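Long-range contact in japanin (Rhipicephalus appendiculatus, PDB 4BOE), which binds cholesterol in a lipocalin pocket and, as a salivary tick protein, blocks dendritic cell differentiation and dampens the host immune response: residues Q36-V48 with W56-E68. Sequence-based numbering, arbitrary orientation.
With CLR (cholesterol), chain C; NAG (2-acetamido-2-deoxy-beta-D-glucopyranose), chain K.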
loop_
_atom_site.group_PDB
_atom_site.type_symbol
_atom_site.label_atom_id
_atom_site.label_comp_id
_atom_site.label_asym_id
_atom_site.label_seq_id
_atom_site.Cartn_x
_atom_site.Cartn_y
_atom_site.Cartn_z
ATOM N N GLN A 36 2.395 10.543 -14.501
ATOM C CA GLN A 36 1.868 11.703 -13.819
ATOM C C GLN A 36 1.277 12.682 -14.818
ATOM O O GLN A 36 1.889 12.937 -15.841
ATOM C CB GLN A 36 2.977 12.413 -13.025
ATOM C CG GLN A 36 2.428 13.582 -12.208
ATOM C CD GLN A 36 3.447 14.182 -11.277
ATOM O OE1 GLN A 36 4.614 13.754 -11.229
ATOM N NE2 GLN A 36 3.010 15.196 -10.522
ATOM N N THR A 37 0.118 13.262 -14.482
ATOM C CA THR A 37 -0.533 14.318 -15.256
ATOM C C THR A 37 -0.974 15.366 -14.257
ATOM O O THR A 37 -1.857 15.107 -13.446
ATOM C CB THR A 37 -1.730 13.816 -16.097
ATOM O OG1 THR A 37 -2.601 13.015 -15.296
ATOM C CG2 THR A 37 -1.289 13.021 -17.300
ATOM N N GLY A 38 -0.317 16.528 -14.286
ATOM C CA GLY A 38 -0.623 17.632 -13.384
ATOM C C GLY A 38 -0.257 17.242 -11.962
ATOM O O GLY A 38 0.872 16.803 -11.721
ATOM N N ASP A 39 -1.227 17.342 -11.041
ATOM C CA ASP A 39 -1.012 16.982 -9.633
ATOM C C ASP A 39 -1.318 15.506 -9.330
ATOM O O ASP A 39 -1.085 15.080 -8.206
ATOM C CB ASP A 39 -1.866 17.894 -8.730
ATOM C CG ASP A 39 -1.495 19.368 -8.837
ATOM O OD1 ASP A 39 -0.284 19.669 -9.077
ATOM O OD2 ASP A 39 -2.400 20.223 -8.652
ATOM N N TRP A 40 -1.809 14.725 -10.315
ATOM C CA TRP A 40 -2.183 13.339 -10.099
ATOM C C TRP A 40 -1.174 12.359 -10.608
ATOM O O TRP A 40 -0.801 12.411 -11.774
ATOM C CB TRP A 40 -3.542 13.058 -10.729
ATOM C CG TRP A 40 -4.644 13.813 -10.059
ATOM C CD1 TRP A 40 -5.031 15.096 -10.319
ATOM C CD2 TRP A 40 -5.381 13.396 -8.901
ATOM N NE1 TRP A 40 -5.980 15.499 -9.400
ATOM C CE2 TRP A 40 -6.261 14.452 -8.561
ATOM C CE3 TRP A 40 -5.379 12.238 -8.112
ATOM C CZ2 TRP A 40 -7.135 14.377 -7.473
ATOM C CZ3 TRP A 40 -6.256 12.151 -7.043
ATOM C CH2 TRP A 40 -7.103 13.216 -6.713
ATOM N N VAL A 41 -0.771 11.416 -9.750
ATOM C CA VAL A 41 0.129 10.331 -10.135
ATOM C C VAL A 41 -0.740 9.108 -10.386
ATOM O O VAL A 41 -1.588 8.786 -9.562
ATOM C CB VAL A 41 1.206 10.084 -9.045
ATOM C CG1 VAL A 41 1.960 8.778 -9.287
ATOM C CG2 VAL A 41 2.185 11.256 -9.011
ATOM N N THR A 42 -0.480 8.384 -11.471
ATOM C CA THR A 42 -1.220 7.162 -11.756
ATOM C C THR A 42 -0.329 6.033 -11.351
ATOM O O THR A 42 0.845 5.997 -11.714
ATOM C CB THR A 42 -1.685 7.056 -13.233
ATOM O OG1 THR A 42 -2.413 8.220 -13.552
ATOM C CG2 THR A 42 -2.616 5.874 -13.478
ATOM N N ARG A 43 -0.889 5.113 -10.576
ATOM C CA ARG A 43 -0.169 3.932 -10.154
ATOM C C ARG A 43 -1.050 2.703 -10.449
ATOM O O ARG A 43 -2.274 2.801 -10.538
ATOM C CB ARG A 43 0.122 3.960 -8.643
ATOM C CG ARG A 43 0.731 5.241 -8.057
ATOM C CD ARG A 43 1.077 5.003 -6.563
ATOM N NE ARG A 43 2.166 4.039 -6.468
ATOM C CZ ARG A 43 3.464 4.307 -6.496
ATOM N NH1 ARG A 43 3.891 5.563 -6.482
ATOM N NH2 ARG A 43 4.352 3.317 -6.470
ATOM N N SER A 44 -0.427 1.562 -10.540
ATOM C CA SER A 44 -1.145 0.296 -10.647
ATOM C C SER A 44 -1.239 -0.349 -9.266
ATOM O O SER A 44 -0.437 -0.048 -8.396
ATOM C CB SER A 44 -0.416 -0.660 -11.584
ATOM O OG SER A 44 0.850 -1.005 -11.050
ATOM N N LEU A 45 -2.240 -1.202 -9.064
ATOM C CA LEU A 45 -2.386 -2.027 -7.891
ATOM C C LEU A 45 -2.234 -3.442 -8.433
ATOM O O LEU A 45 -3.012 -3.850 -9.275
ATOM C CB LEU A 45 -3.733 -1.819 -7.215
ATOM C CG LEU A 45 -3.959 -2.644 -5.949
ATOM C CD1 LEU A 45 -2.997 -2.255 -4.833
ATOM C CD2 LEU A 45 -5.342 -2.468 -5.496
ATOM N N ILE A 46 -1.174 -4.133 -8.039
ATOM C CA ILE A 46 -0.820 -5.461 -8.503
ATOM C C ILE A 46 -0.970 -6.450 -7.340
ATOM O O ILE A 46 -0.581 -6.158 -6.215
ATOM C CB ILE A 46 0.640 -5.462 -9.031
ATOM C CG1 ILE A 46 0.899 -4.387 -10.097
ATOM C CG2 ILE A 46 1.068 -6.834 -9.552
ATOM C CD1 ILE A 46 0.033 -4.499 -11.326
ATOM N N TYR A 47 -1.503 -7.627 -7.628
ATOM C CA TYR A 47 -1.651 -8.689 -6.618
ATOM C C TYR A 47 -1.900 -10.009 -7.282
ATOM O O TYR A 47 -2.100 -10.064 -8.487
ATOM C CB TYR A 47 -2.770 -8.361 -5.619
ATOM C CG TYR A 47 -4.132 -8.171 -6.231
ATOM C CD1 TYR A 47 -4.490 -6.963 -6.815
ATOM C CD2 TYR A 47 -5.085 -9.187 -6.193
ATOM C CE1 TYR A 47 -5.747 -6.784 -7.397
ATOM C CE2 TYR A 47 -6.341 -9.019 -6.756
ATOM C CZ TYR A 47 -6.681 -7.805 -7.338
ATOM O OH TYR A 47 -7.916 -7.631 -7.912
ATOM N N VAL A 48 -1.838 -11.063 -6.517
ATOM C CA VAL A 48 -2.212 -12.386 -6.991
ATOM C C VAL A 48 -3.481 -12.827 -6.237
ATOM O O VAL A 48 -3.635 -12.563 -5.054
ATOM C CB VAL A 48 -1.081 -13.468 -6.949
ATOM C CG1 VAL A 48 0.123 -13.014 -7.755
ATOM C CG2 VAL A 48 -0.668 -13.821 -5.532
ATOM N N TRP A 56 0.787 -18.296 -12.451
ATOM C CA TRP A 56 1.585 -17.240 -13.092
ATOM C C TRP A 56 0.825 -15.940 -13.345
ATOM O O TRP A 56 1.404 -14.992 -13.875
ATOM C CB TRP A 56 2.115 -17.740 -14.467
ATOM C CG TRP A 56 1.062 -18.118 -15.471
ATOM C CD1 TRP A 56 0.480 -17.309 -16.404
ATOM C CD2 TRP A 56 0.578 -19.442 -15.732
ATOM N NE1 TRP A 56 -0.432 -18.031 -17.151
ATOM C CE2 TRP A 56 -0.398 -19.339 -16.750
ATOM C CE3 TRP A 56 0.820 -20.695 -15.151
ATOM C CZ2 TRP A 56 -1.060 -20.457 -17.260
ATOM C CZ3 TRP A 56 0.119 -21.794 -15.623
ATOM C CH2 TRP A 56 -0.792 -21.671 -16.683
ATOM N N VAL A 57 -0.482 -15.928 -13.074
ATOM C CA VAL A 57 -1.350 -14.802 -13.394
ATOM C C VAL A 57 -1.277 -13.719 -12.333
ATOM O O VAL A 57 -1.510 -13.986 -11.156
ATOM C CB VAL A 57 -2.797 -15.311 -13.610
ATOM C CG1 VAL A 57 -3.787 -14.157 -13.787
ATOM C CG2 VAL A 57 -2.850 -16.282 -14.791
ATOM N N THR A 58 -1.082 -12.478 -12.769
ATOM C CA THR A 58 -1.104 -11.322 -11.867
ATOM C C THR A 58 -2.411 -10.542 -12.125
ATOM O O THR A 58 -2.782 -10.321 -13.270
ATOM C CB THR A 58 0.159 -10.425 -12.045
ATOM O OG1 THR A 58 0.013 -9.606 -13.181
ATOM C CG2 THR A 58 1.415 -11.207 -12.209
ATOM N N GLN A 59 -3.079 -10.123 -11.060
ATOM C CA GLN A 59 -4.275 -9.287 -11.124
ATOM C C GLN A 59 -3.770 -7.851 -11.117
ATOM O O GLN A 59 -2.794 -7.561 -10.410
ATOM C CB GLN A 59 -5.156 -9.503 -9.888
ATOM C CG GLN A 59 -5.509 -10.950 -9.611
ATOM C CD GLN A 59 -6.239 -11.651 -10.725
ATOM O OE1 GLN A 59 -6.005 -12.835 -11.016
ATOM N NE2 GLN A 59 -7.260 -11.025 -11.213
ATOM N N ALA A 60 -4.422 -6.958 -11.859
ATOM C CA ALA A 60 -3.985 -5.576 -11.935
ATOM C C ALA A 60 -5.129 -4.591 -11.978
ATOM O O ALA A 60 -6.088 -4.767 -12.704
ATOM C CB ALA A 60 -3.055 -5.350 -13.122
ATOM N N GLY A 61 -4.993 -3.531 -11.200
ATOM C CA GLY A 61 -5.941 -2.457 -11.108
ATOM C C GLY A 61 -5.155 -1.184 -11.241
ATOM O O GLY A 61 -3.937 -1.217 -11.409
ATOM N N ALA A 62 -5.844 -0.075 -11.180
ATOM C CA ALA A 62 -5.230 1.227 -11.292
ATOM C C ALA A 62 -5.957 2.250 -10.490
ATOM O O ALA A 62 -7.149 2.113 -10.195
ATOM C CB ALA A 62 -5.127 1.662 -12.726
ATOM N N PHE A 63 -5.180 3.243 -10.056
ATOM C CA PHE A 63 -5.685 4.336 -9.254
ATOM C C PHE A 63 -4.794 5.558 -9.426
ATOM O O PHE A 63 -3.676 5.472 -9.915
ATOM C CB PHE A 63 -5.816 3.913 -7.770
ATOM C CG PHE A 63 -4.532 3.548 -7.063
ATOM C CD1 PHE A 63 -3.989 2.271 -7.185
ATOM C CD2 PHE A 63 -3.858 4.481 -6.289
ATOM C CE1 PHE A 63 -2.779 1.947 -6.568
ATOM C CE2 PHE A 63 -2.638 4.157 -5.687
ATOM C CZ PHE A 63 -2.132 2.877 -5.795
ATOM N N GLN A 64 -5.300 6.690 -9.045
ATOM C CA GLN A 64 -4.524 7.905 -9.070
ATOM C C GLN A 64 -4.420 8.463 -7.636
ATOM O O GLN A 64 -5.328 8.276 -6.836
ATOM C CB GLN A 64 -5.174 8.940 -9.989
ATOM C CG GLN A 64 -5.199 8.515 -11.434
ATOM C CD GLN A 64 -5.677 9.660 -12.273
ATOM O OE1 GLN A 64 -4.899 10.393 -12.878
ATOM N NE2 GLN A 64 -6.938 9.940 -12.171
ATOM N N VAL A 65 -3.309 9.139 -7.339
ATOM C CA VAL A 65 -3.067 9.761 -6.041
ATOM C C VAL A 65 -2.571 11.189 -6.182
ATOM O O VAL A 65 -1.804 11.520 -7.085
ATOM C CB VAL A 65 -2.124 8.921 -5.110
ATOM C CG1 VAL A 65 -2.719 7.556 -4.843
ATOM C CG2 VAL A 65 -0.746 8.750 -5.711
ATOM N N LYS A 66 -2.959 12.005 -5.232
ATOM C CA LYS A 66 -2.557 13.396 -5.138
ATOM C C LYS A 66 -2.086 13.674 -3.714
ATOM O O LYS A 66 -2.792 13.340 -2.772
ATOM C CB LYS A 66 -3.747 14.331 -5.458
ATOM C CG LYS A 66 -3.377 15.794 -5.626
ATOM C CD LYS A 66 -4.565 16.707 -5.805
ATOM C CE LYS A 66 -5.403 16.852 -4.556
ATOM N NZ LYS A 66 -6.325 18.021 -4.628
ATOM N N TRP A 67 -0.937 14.351 -3.565
ATOM C CA TRP A 67 -0.461 14.819 -2.263
ATOM C C TRP A 67 0.040 16.264 -2.350
ATOM O O TRP A 67 1.036 16.525 -3.008
ATOM C CB TRP A 67 0.624 13.924 -1.701
ATOM C CG TRP A 67 1.125 14.368 -0.359
ATOM C CD1 TRP A 67 0.409 14.457 0.804
ATOM C CD2 TRP A 67 2.459 14.794 -0.046
ATOM N NE1 TRP A 67 1.225 14.886 1.828
ATOM C CE2 TRP A 67 2.495 15.072 1.340
ATOM C CE3 TRP A 67 3.592 15.094 -0.824
ATOM C CZ2 TRP A 67 3.641 15.527 1.971
ATOM C CZ3 TRP A 67 4.721 15.591 -0.193
ATOM C CH2 TRP A 67 4.738 15.791 1.189
ATOM N N GLU A 68 -0.669 17.188 -1.702
ATOM C CA GLU A 68 -0.236 18.596 -1.586
ATOM C C GLU A 68 0.894 18.619 -0.513
ATOM O O GLU A 68 0.746 17.941 0.503
ATOM C CB GLU A 68 -1.380 19.498 -1.097
ATOM C CG GLU A 68 -2.590 19.564 -2.012
ATOM C CD GLU A 68 -2.521 20.667 -3.050
ATOM O OE1 GLU A 68 -1.447 20.831 -3.676
ATOM O OE2 GLU A 68 -3.533 21.388 -3.212
HETATM C C1 CLR C . -5.200 -5.939 0.074
HETATM C C2 CLR C . -5.480 -7.325 0.652
HETATM C C3 CLR C . -4.976 -7.444 2.074
HETATM C C4 CLR C . -5.589 -6.365 2.943
HETATM C C5 CLR C . -5.428 -4.976 2.362
HETATM C C6 CLR C . -4.968 -3.985 3.116
HETATM C C7 CLR C . -4.763 -2.577 2.656
HETATM C C8 CLR C . -5.495 -2.275 1.354
HETATM C C9 CLR C . -5.278 -3.438 0.357
HETATM C C10 CLR C . -5.826 -4.798 0.894
HETATM C C11 CLR C . -5.794 -3.091 -1.051
HETATM C C12 CLR C . -5.294 -1.744 -1.573
HETATM C C13 CLR C . -5.595 -0.582 -0.610
HETATM C C14 CLR C . -4.981 -0.971 0.750
HETATM C C15 CLR C . -5.067 0.324 1.566
HETATM C C16 CLR C . -4.724 1.399 0.535
HETATM C C17 CLR C . -4.816 0.731 -0.859
HETATM C C18 CLR C . -7.114 -0.326 -0.532
HETATM C C19 CLR C . -7.365 -4.891 0.795
HETATM C C20 CLR C . -5.294 1.705 -1.952
HETATM C C21 CLR C . -5.365 1.059 -3.343
HETATM C C22 CLR C . -4.418 2.971 -1.985
HETATM C C23 CLR C . -2.885 2.756 -1.975
HETATM C C24 CLR C . -2.134 4.052 -2.031
HETATM C C25 CLR C . -0.637 4.085 -1.813
HETATM C C26 CLR C . 0.138 2.837 -1.473
HETATM C C27 CLR C . 0.142 5.051 -2.669
HETATM O O1 CLR C . -5.373 -8.719 2.598
HETATM C C1 NAG K . -1.156 7.114 -17.725
HETATM C C2 NAG K . -1.367 7.305 -19.226
HETATM C C3 NAG K . -2.868 7.233 -19.501
HETATM C C4 NAG K . -3.392 5.862 -19.087
HETATM C C5 NAG K . -2.995 5.553 -17.642
HETATM C C6 NAG K . -3.294 4.124 -17.236
HETATM C C7 NAG K . -0.925 9.755 -19.255
HETATM C C8 NAG K . 0.118 10.753 -19.659
HETATM N N2 NAG K . -0.782 8.523 -19.775
HETATM O O3 NAG K . -3.119 7.442 -20.886
HETATM O O4 NAG K . -4.809 5.810 -19.214
HETATM O O5 NAG K . -1.582 5.770 -17.445
HETATM O O6 NAG K . -2.822 3.177 -18.186
HETATM O O7 NAG K . -1.848 10.049 -18.497
HETATM O O HOH W 1 -2.274 10.921 -13.513
HETATM O O HOH W 2 0.519 15.152 -6.031
#
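Val41, Arg43, Leu45 and Tyr47 pair with Val65, Phe63, Gly61 and Gln59 through eight backbone hydrogen bonds, two to each pair. All are fairly straight, but in the bond from Leu45 N to Gly61 O (2.9 Å) the donor sits above the carbonyl plane, 62° out of it. The strands form an antiparallel hairpin in the lipocalin beta-barrel, and Leu45 and Phe63 on one face line the cholesterol pocket. Three side-chain pairs make CH-pi contacts. Lys66 CB lies over the six-membered ring of Trp40, 3.6 Å from its centroid, and Lys77 adds a cation-pi contact. With an alanine here instead of Trp40, the aliphatic part of Lys66 would probably lose its aromatic cover. Gln59 CB sits 3.5 Å from the Tyr47 ring centroid. The Phe63 ring has Arg43 CB over one face and cholesterol C21 over the other; its CE2 is 3.7 Å from cholesterol C24. With CG between the backbone N and carbonyl carbon (chi1 63°), this ring reaches back over the 40-48 strand. The Arg43 guanidinium bonds to Thr31 and to the carbonyls of Ala6, Asn8 and Gln10. On the face of Thr42 and Gln64, one water joins Thr37 OG1, Trp40 O and Thr42 OG1 to Gln64 OE1 (2.8 Å from the water oxygen).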